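Local coordinates for protein beta-galactosidase (Streptococcus pneumoniae, PDB 4CUB) that binds galactose through what is probably a carbohydrate-binding module of an enzyme that hydrolyses beta-galactosides, at residues 50-55 with 167-172; 31-36 with 45-50. One frame throughout, in Å; residues are numbered along the deposited sequence.

Contact 1: 50-55 with 167-172. With GAL (beta-D-galactopyranose), chain C.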
loop_
_atom_site.group_PDB
_atom_site.type_symbol
_atom_site.label_atom_id
_atom_site.label_comp_id
_atom_site.label_asym_id
_atom_site.label_seq_id
_atom_site.Cartn_x
_atom_site.Cartn_y
_atom_site.Cartn_z
ATOM N N THR A 50 2.189 1.419 -10.098
ATOM C CA THR A 50 1.842 0.177 -10.824
ATOM C C THR A 50 3.058 -0.686 -10.822
ATOM O O THR A 50 4.160 -0.174 -10.664
ATOM C CB THR A 50 1.456 0.350 -12.325
ATOM O OG1 THR A 50 2.647 0.492 -13.127
ATOM C CG2 THR A 50 0.522 1.536 -12.562
ATOM N N ASN A 51 2.862 -1.998 -10.994
ATOM C CA ASN A 51 3.955 -2.857 -11.417
ATOM C C ASN A 51 3.832 -3.313 -12.880
ATOM O O ASN A 51 4.152 -4.464 -13.215
ATOM C CB ASN A 51 4.160 -4.039 -10.446
ATOM C CG ASN A 51 2.978 -5.010 -10.400
ATOM O OD1 ASN A 51 1.892 -4.757 -10.939
ATOM N ND2 ASN A 51 3.206 -6.156 -9.750
ATOM N N TRP A 52 3.370 -2.414 -13.754
ATOM C CA TRP A 52 3.193 -2.733 -15.186
ATOM C C TRP A 52 4.498 -3.240 -15.814
ATOM O O TRP A 52 5.514 -2.558 -15.745
ATOM C CB TRP A 52 2.726 -1.488 -15.940
ATOM C CG TRP A 52 2.530 -1.650 -17.466
ATOM C CD1 TRP A 52 1.397 -2.074 -18.104
ATOM C CD2 TRP A 52 3.469 -1.298 -18.509
ATOM N NE1 TRP A 52 1.582 -2.045 -19.483
ATOM C CE2 TRP A 52 2.842 -1.569 -19.752
ATOM C CE3 TRP A 52 4.776 -0.784 -18.509
ATOM C CZ2 TRP A 52 3.486 -1.360 -20.985
ATOM C CZ3 TRP A 52 5.422 -0.594 -19.728
ATOM C CH2 TRP A 52 4.770 -0.873 -20.952
ATOM N N ASN A 53 4.464 -4.444 -16.393
ATOM C CA ASN A 53 5.572 -4.976 -17.173
ATOM C C ASN A 53 6.780 -5.257 -16.306
ATOM O O ASN A 53 7.893 -5.277 -16.800
ATOM C CB ASN A 53 5.978 -4.024 -18.321
ATOM C CG ASN A 53 6.803 -4.719 -19.400
ATOM O OD1 ASN A 53 6.553 -5.882 -19.713
ATOM N ND2 ASN A 53 7.778 -4.013 -19.973
ATOM N N ARG A 54 6.555 -5.456 -15.014
ATOM C CA ARG A 54 7.589 -5.944 -14.106
ATOM C C ARG A 54 7.550 -7.491 -14.122
ATOM O O ARG A 54 6.545 -8.082 -14.566
ATOM C CB ARG A 54 7.363 -5.351 -12.719
ATOM C CG ARG A 54 7.445 -3.798 -12.728
ATOM C CD ARG A 54 8.816 -3.327 -13.264
ATOM N NE ARG A 54 9.862 -3.535 -12.272
ATOM C CZ ARG A 54 11.135 -3.129 -12.363
ATOM N NH1 ARG A 54 11.600 -2.486 -13.448
ATOM N NH2 ARG A 54 11.959 -3.372 -11.352
ATOM N N SER A 55 8.637 -8.128 -13.675
ATOM C CA SER A 55 8.797 -9.586 -13.801
ATOM C C SER A 55 7.940 -10.452 -12.870
ATOM O O SER A 55 7.500 -11.537 -13.246
ATOM C CB SER A 55 10.277 -9.967 -13.671
ATOM O OG SER A 55 10.842 -9.356 -12.534
ATOM N N ASN A 167 -5.533 -10.881 -17.537
ATOM C CA ASN A 167 -5.663 -10.095 -18.765
ATOM C C ASN A 167 -4.965 -8.713 -18.708
ATOM O O ASN A 167 -5.234 -7.872 -19.547
ATOM C CB ASN A 167 -7.149 -9.947 -19.140
ATOM C CG ASN A 167 -7.922 -9.049 -18.166
ATOM O OD1 ASN A 167 -7.478 -8.788 -17.047
ATOM N ND2 ASN A 167 -9.083 -8.581 -18.589
ATOM N N LYS A 168 -4.072 -8.493 -17.733
ATOM C CA LYS A 168 -3.382 -7.203 -17.560
ATOM C C LYS A 168 -1.871 -7.412 -17.414
ATOM O O LYS A 168 -1.421 -8.532 -17.163
ATOM C CB LYS A 168 -3.885 -6.474 -16.302
ATOM C CG LYS A 168 -5.381 -6.181 -16.234
ATOM C CD LYS A 168 -5.763 -5.038 -17.181
ATOM C CE LYS A 168 -7.222 -4.657 -17.038
ATOM N NZ LYS A 168 -7.603 -3.638 -18.057
ATOM N N ARG A 169 -1.089 -6.340 -17.549
ATOM C CA ARG A 169 0.384 -6.422 -17.342
ATOM C C ARG A 169 0.843 -5.894 -15.972
ATOM O O ARG A 169 2.044 -5.899 -15.652
ATOM C CB ARG A 169 1.146 -5.755 -18.497
ATOM C CG ARG A 169 0.992 -6.506 -19.816
ATOM C CD ARG A 169 1.522 -5.724 -21.011
ATOM N NE ARG A 169 2.988 -5.685 -21.046
ATOM C CZ ARG A 169 3.701 -4.957 -21.909
ATOM N NH1 ARG A 169 3.086 -4.200 -22.811
ATOM N NH2 ARG A 169 5.034 -4.980 -21.866
ATOM N N GLY A 170 -0.115 -5.476 -15.143
ATOM C CA GLY A 170 0.191 -5.091 -13.760
ATOM C C GLY A 170 -1.016 -4.685 -12.920
ATOM O O GLY A 170 -2.138 -4.598 -13.416
ATOM N N THR A 171 -0.771 -4.454 -11.632
ATOM C CA THR A 171 -1.791 -3.932 -10.721
ATOM C C THR A 171 -1.534 -2.422 -10.628
ATOM O O THR A 171 -0.411 -1.990 -10.828
ATOM C CB THR A 171 -1.714 -4.622 -9.342
ATOM O OG1 THR A 171 -1.899 -6.042 -9.508
ATOM C CG2 THR A 171 -2.788 -4.115 -8.422
ATOM N N SER A 172 -2.568 -1.642 -10.315
ATOM C CA SER A 172 -2.468 -0.194 -10.342
ATOM C C SER A 172 -3.261 0.442 -9.222
ATOM O O SER A 172 -4.441 0.092 -9.024
ATOM C CB SER A 172 -2.994 0.327 -11.691
ATOM O OG SER A 172 -2.791 1.726 -11.787
HETATM C C1 GAL C . 2.707 2.602 -19.186
HETATM C C2 GAL C . 2.504 3.349 -17.857
HETATM C C3 GAL C . 1.678 2.510 -16.865
HETATM C C4 GAL C . 0.401 1.990 -17.523
HETATM C C5 GAL C . 0.745 1.216 -18.802
HETATM C C6 GAL C . -0.501 0.785 -19.584
HETATM O O2 GAL C . 3.752 3.652 -17.273
HETATM O O3 GAL C . 1.347 3.247 -15.702
HETATM O O4 GAL C . -0.482 3.066 -17.793
HETATM O O5 GAL C . 1.478 2.074 -19.661
HETATM O O6 GAL C . -1.162 -0.312 -18.995
HETATM O O HOH W 1 0.396 -7.264 -8.657
HETATM O O HOH W 2 4.153 -7.518 -19.593
HETATM O O HOH W 3 4.140 -8.202 -15.284
#

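Contact 2: 31-36 with 45-50. With CA (calcium ion), chain E; GAL (beta-D-galactopyranose), chain C; EDO (1,2-ethanediol), chain G.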
loop_
_atom_site.group_PDB
_atom_site.type_symbol
_atom_site.label_atom_id
_atom_site.label_comp_id
_atom_site.label_asym_id
_atom_site.label_seq_id
_atom_site.Cartn_x
_atom_site.Cartn_y
_atom_site.Cartn_z
ATOM N N VAL A 31 6.035 4.332 -5.858
ATOM C CA VAL A 31 5.016 4.046 -4.824
ATOM C C VAL A 31 4.670 5.285 -3.968
ATOM O O VAL A 31 3.648 5.311 -3.322
ATOM C CB VAL A 31 5.398 2.835 -3.932
ATOM C CG1 VAL A 31 6.537 3.167 -2.961
ATOM C CG2 VAL A 31 4.171 2.299 -3.193
ATOM N N SER A 32 5.522 6.309 -3.987
ATOM C CA SER A 32 5.211 7.599 -3.328
ATOM C C SER A 32 3.955 8.284 -3.898
ATOM O O SER A 32 3.376 9.141 -3.242
ATOM C CB SER A 32 6.392 8.535 -3.465
ATOM O OG SER A 32 6.774 8.644 -4.840
ATOM N N ASN A 33 3.563 7.922 -5.125
ATOM C CA ASN A 33 2.272 8.349 -5.707
ATOM C C ASN A 33 0.989 7.943 -4.935
ATOM O O ASN A 33 0.033 8.694 -4.967
ATOM C CB ASN A 33 2.147 7.898 -7.165
ATOM C CG ASN A 33 3.016 8.718 -8.131
ATOM O OD1 ASN A 33 3.330 9.892 -7.901
ATOM N ND2 ASN A 33 3.377 8.106 -9.224
ATOM N N VAL A 34 0.987 6.794 -4.242
ATOM C CA VAL A 34 -0.176 6.295 -3.481
ATOM C C VAL A 34 -0.545 7.043 -2.178
ATOM O O VAL A 34 -1.623 6.806 -1.635
ATOM C CB VAL A 34 -0.147 4.749 -3.196
ATOM C CG1 VAL A 34 0.174 3.945 -4.454
ATOM C CG2 VAL A 34 0.792 4.379 -2.045
ATOM N N ASN A 35 0.333 7.903 -1.664
ATOM C CA ASN A 35 -0.015 8.700 -0.481
ATOM C C ASN A 35 0.267 10.199 -0.615
ATOM O O ASN A 35 0.505 10.891 0.383
ATOM C CB ASN A 35 0.588 8.119 0.820
ATOM C CG ASN A 35 2.119 8.225 0.898
ATOM O OD1 ASN A 35 2.811 8.395 -0.106
ATOM N ND2 ASN A 35 2.641 8.146 2.111
ATOM N N ASP A 36 0.219 10.705 -1.847
ATOM C CA ASP A 36 0.519 12.099 -2.084
ATOM C C ASP A 36 -0.733 12.983 -2.120
ATOM O O ASP A 36 -0.645 14.164 -2.467
ATOM C CB ASP A 36 1.335 12.233 -3.366
ATOM C CG ASP A 36 0.554 11.810 -4.624
ATOM O OD1 ASP A 36 -0.673 11.512 -4.595
ATOM O OD2 ASP A 36 1.199 11.761 -5.675
ATOM N N PRO A 45 -3.970 14.378 -14.528
ATOM C CA PRO A 45 -2.660 13.807 -14.794
ATOM C C PRO A 45 -2.600 12.307 -14.462
ATOM O O PRO A 45 -3.471 11.779 -13.763
ATOM C CB PRO A 45 -1.763 14.597 -13.859
ATOM C CG PRO A 45 -2.632 14.820 -12.659
ATOM C CD PRO A 45 -4.046 14.971 -13.181
ATOM N N ALA A 46 -1.589 11.634 -14.987
ATOM C CA ALA A 46 -1.302 10.267 -14.600
ATOM C C ALA A 46 -0.649 10.320 -13.212
ATOM O O ALA A 46 0.337 11.026 -12.991
ATOM C CB ALA A 46 -0.388 9.613 -15.624
ATOM N N ASN A 47 -1.247 9.598 -12.273
ATOM C CA ASN A 47 -0.780 9.569 -10.900
ATOM C C ASN A 47 -1.112 8.232 -10.301
ATOM O O ASN A 47 -2.274 7.963 -9.991
ATOM C CB ASN A 47 -1.430 10.676 -10.066
ATOM C CG ASN A 47 -0.934 10.662 -8.632
ATOM O OD1 ASN A 47 -1.564 10.075 -7.758
ATOM N ND2 ASN A 47 0.233 11.258 -8.397
ATOM N N ARG A 48 -0.108 7.388 -10.120
ATOM C CA ARG A 48 -0.373 5.987 -9.730
ATOM C C ARG A 48 0.883 5.208 -9.449
ATOM O O ARG A 48 1.944 5.519 -9.984
ATOM C CB ARG A 48 -1.228 5.262 -10.787
ATOM C CG ARG A 48 -0.615 5.153 -12.186
ATOM C CD ARG A 48 -1.610 4.534 -13.171
ATOM N NE ARG A 48 -1.141 4.554 -14.560
ATOM C CZ ARG A 48 -1.410 5.526 -15.430
ATOM N NH1 ARG A 48 -2.155 6.588 -15.073
ATOM N NH2 ARG A 48 -0.919 5.450 -16.663
ATOM N N TRP A 49 0.774 4.233 -8.554
ATOM C CA TRP A 49 1.766 3.178 -8.459
ATOM C C TRP A 49 1.274 2.079 -9.372
ATOM O O TRP A 49 0.056 1.822 -9.406
ATOM C CB TRP A 49 1.888 2.610 -7.030
ATOM C CG TRP A 49 2.691 1.317 -7.022
ATOM C CD1 TRP A 49 4.053 1.200 -6.940
ATOM C CD2 TRP A 49 2.177 -0.020 -7.141
ATOM N NE1 TRP A 49 4.413 -0.124 -6.975
ATOM C CE2 TRP A 49 3.284 -0.896 -7.107
ATOM C CE3 TRP A 49 0.885 -0.563 -7.264
ATOM C CZ2 TRP A 49 3.146 -2.304 -7.205
ATOM C CZ3 TRP A 49 0.745 -1.962 -7.343
ATOM C CH2 TRP A 49 1.868 -2.812 -7.323
ATOM N N THR A 50 2.189 1.419 -10.098
ATOM C CA THR A 50 1.842 0.177 -10.824
ATOM C C THR A 50 3.058 -0.686 -10.822
ATOM O O THR A 50 4.160 -0.174 -10.664
ATOM C CB THR A 50 1.456 0.350 -12.325
ATOM O OG1 THR A 50 2.647 0.492 -13.127
ATOM C CG2 THR A 50 0.522 1.536 -12.562
HETATM CA CA CA E . -1.972 9.589 -5.460
HETATM C C1 GAL C . 2.707 2.602 -19.186
HETATM C C2 GAL C . 2.504 3.349 -17.857
HETATM C C3 GAL C . 1.678 2.510 -16.865
HETATM C C4 GAL C . 0.401 1.990 -17.523
HETATM C C5 GAL C . 0.745 1.216 -18.802
HETATM C C6 GAL C . -0.501 0.785 -19.584
HETATM O O2 GAL C . 3.752 3.652 -17.273
HETATM O O3 GAL C . 1.347 3.247 -15.702
HETATM O O4 GAL C . -0.482 3.066 -17.793
HETATM O O5 GAL C . 1.478 2.074 -19.661
HETATM O O6 GAL C . -1.162 -0.312 -18.995
HETATM C C1 EDO G . 3.430 9.691 -12.531
HETATM O O1 EDO G . 4.560 9.212 -11.792
HETATM C C2 EDO G . 2.820 8.524 -13.304
HETATM O O2 EDO G . 2.146 7.633 -12.399
#

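Contact 1: 50-55 with 167-172
R169 reaches along the indole of W52 to the amide of N53, and it is easiest to follow outward from the backbone. Its CB lies 3.7 Å from W52 CD1, and CD passes NE1 of the same ring at 4.0 Å. A bend at chi3 (74°) then brings the guanidinium back beside the six-membered ring, with NH1 3.4 Å from W52 CZ2; the two planes are 45° apart, so this is an oblique contact and not a flat stack. At the far edge NH2 donates to N53 OD1 (2.8 Å); OD1 lies near the guanidinium plane, while NH2 sits well above the amide plane of N53, not on a lone pair. A water joins the same OD1 to NE.

The setting is a beta-sandwich carbohydrate-binding domain. T50 pairs with S172 of strand 170-177 as an antiparallel, non-hydrogen-bonded pair, and the chain then folds into a type II turn from N51 to R54. OG1 of T50 accepts from W52 N in an ST turn and is also hydrogen-bonded to OD2 of D29. The N51 side chain takes over the strand's next bond: T171 N donates to N51 OD1 at 2.8 Å, almost straight, while N51 N gives a longer bond to T171 O. N53 N donates to R169 O (2.9 Å), which holds the turn against the incoming chain. W52 turns one ring face to the galactose, its CG held opposite the backbone N (chi1 178°) and its CD1 3.4 Å from galactose C5, the apolar platform familiar from sugar-binding sites; CB of N53 covers the opposite face.

Contact 2: 31-36 with 45-50
A calcium site joins these two segments, and N33, D36 and N47 supply half of its six protein ligands. The ion takes the backbone O of N33, one carboxylate oxygen of D36 and, from across the contact, OD1 of N47 at 2.4 Å; L38, T174 and E175 complete the shell. N47 is gripped at both ends of its amide: while OD1 holds the metal, ND2 donates to the syn lone pair of D36 OD2 (2.9 Å), with the acceptor close to the amide plane. Carboxylate and amide come from opposite directions and lie nearly in one plane, 27° apart, beside the ion, and each fixes the other's rotation.

Next along, N33 ND2 donates to R48 O at 3.1 Å from above the carbonyl plane, and also to an ethanediol probably left from crystallisation. A structural calcium site is common in galactose-binding-like beta-sandwiches; here it lies well away from the sugar. R48 points away from 31-36 and, extended from CG to NE, carries its guanidinium to the galactose: NE donates to O3 (3.0 Å) and NH2 to O4 (2.7 Å).

The apolar end is formed by V31 and V34. V34 CG1 presses on W49 CB at 3.4 Å, and V31 CB sits 3.7 Å from W49 CD1, with A22 of strand 19-22 and V61 of strand 58-67 packing round the same indole.

Overall arrangement
Coming from the N terminus, the chain leaves strand 19-22, runs through 31-36 and comes back at 45-50, so contact 2 closes a short local loop that binds calcium. T50, the last residue of segment 45-50, is the first of segment 50-55, and from there contact 1 spans more than a hundred residues, much of the beta-sandwich among them, to meet 167-172. The two therefore follow in series, neither nested nor crossed. Both reach one sheet, where strand 49-50 lies beside 170-177, and they touch where S172 OG packs against R48 CD. Both contacts also reach the same galactose.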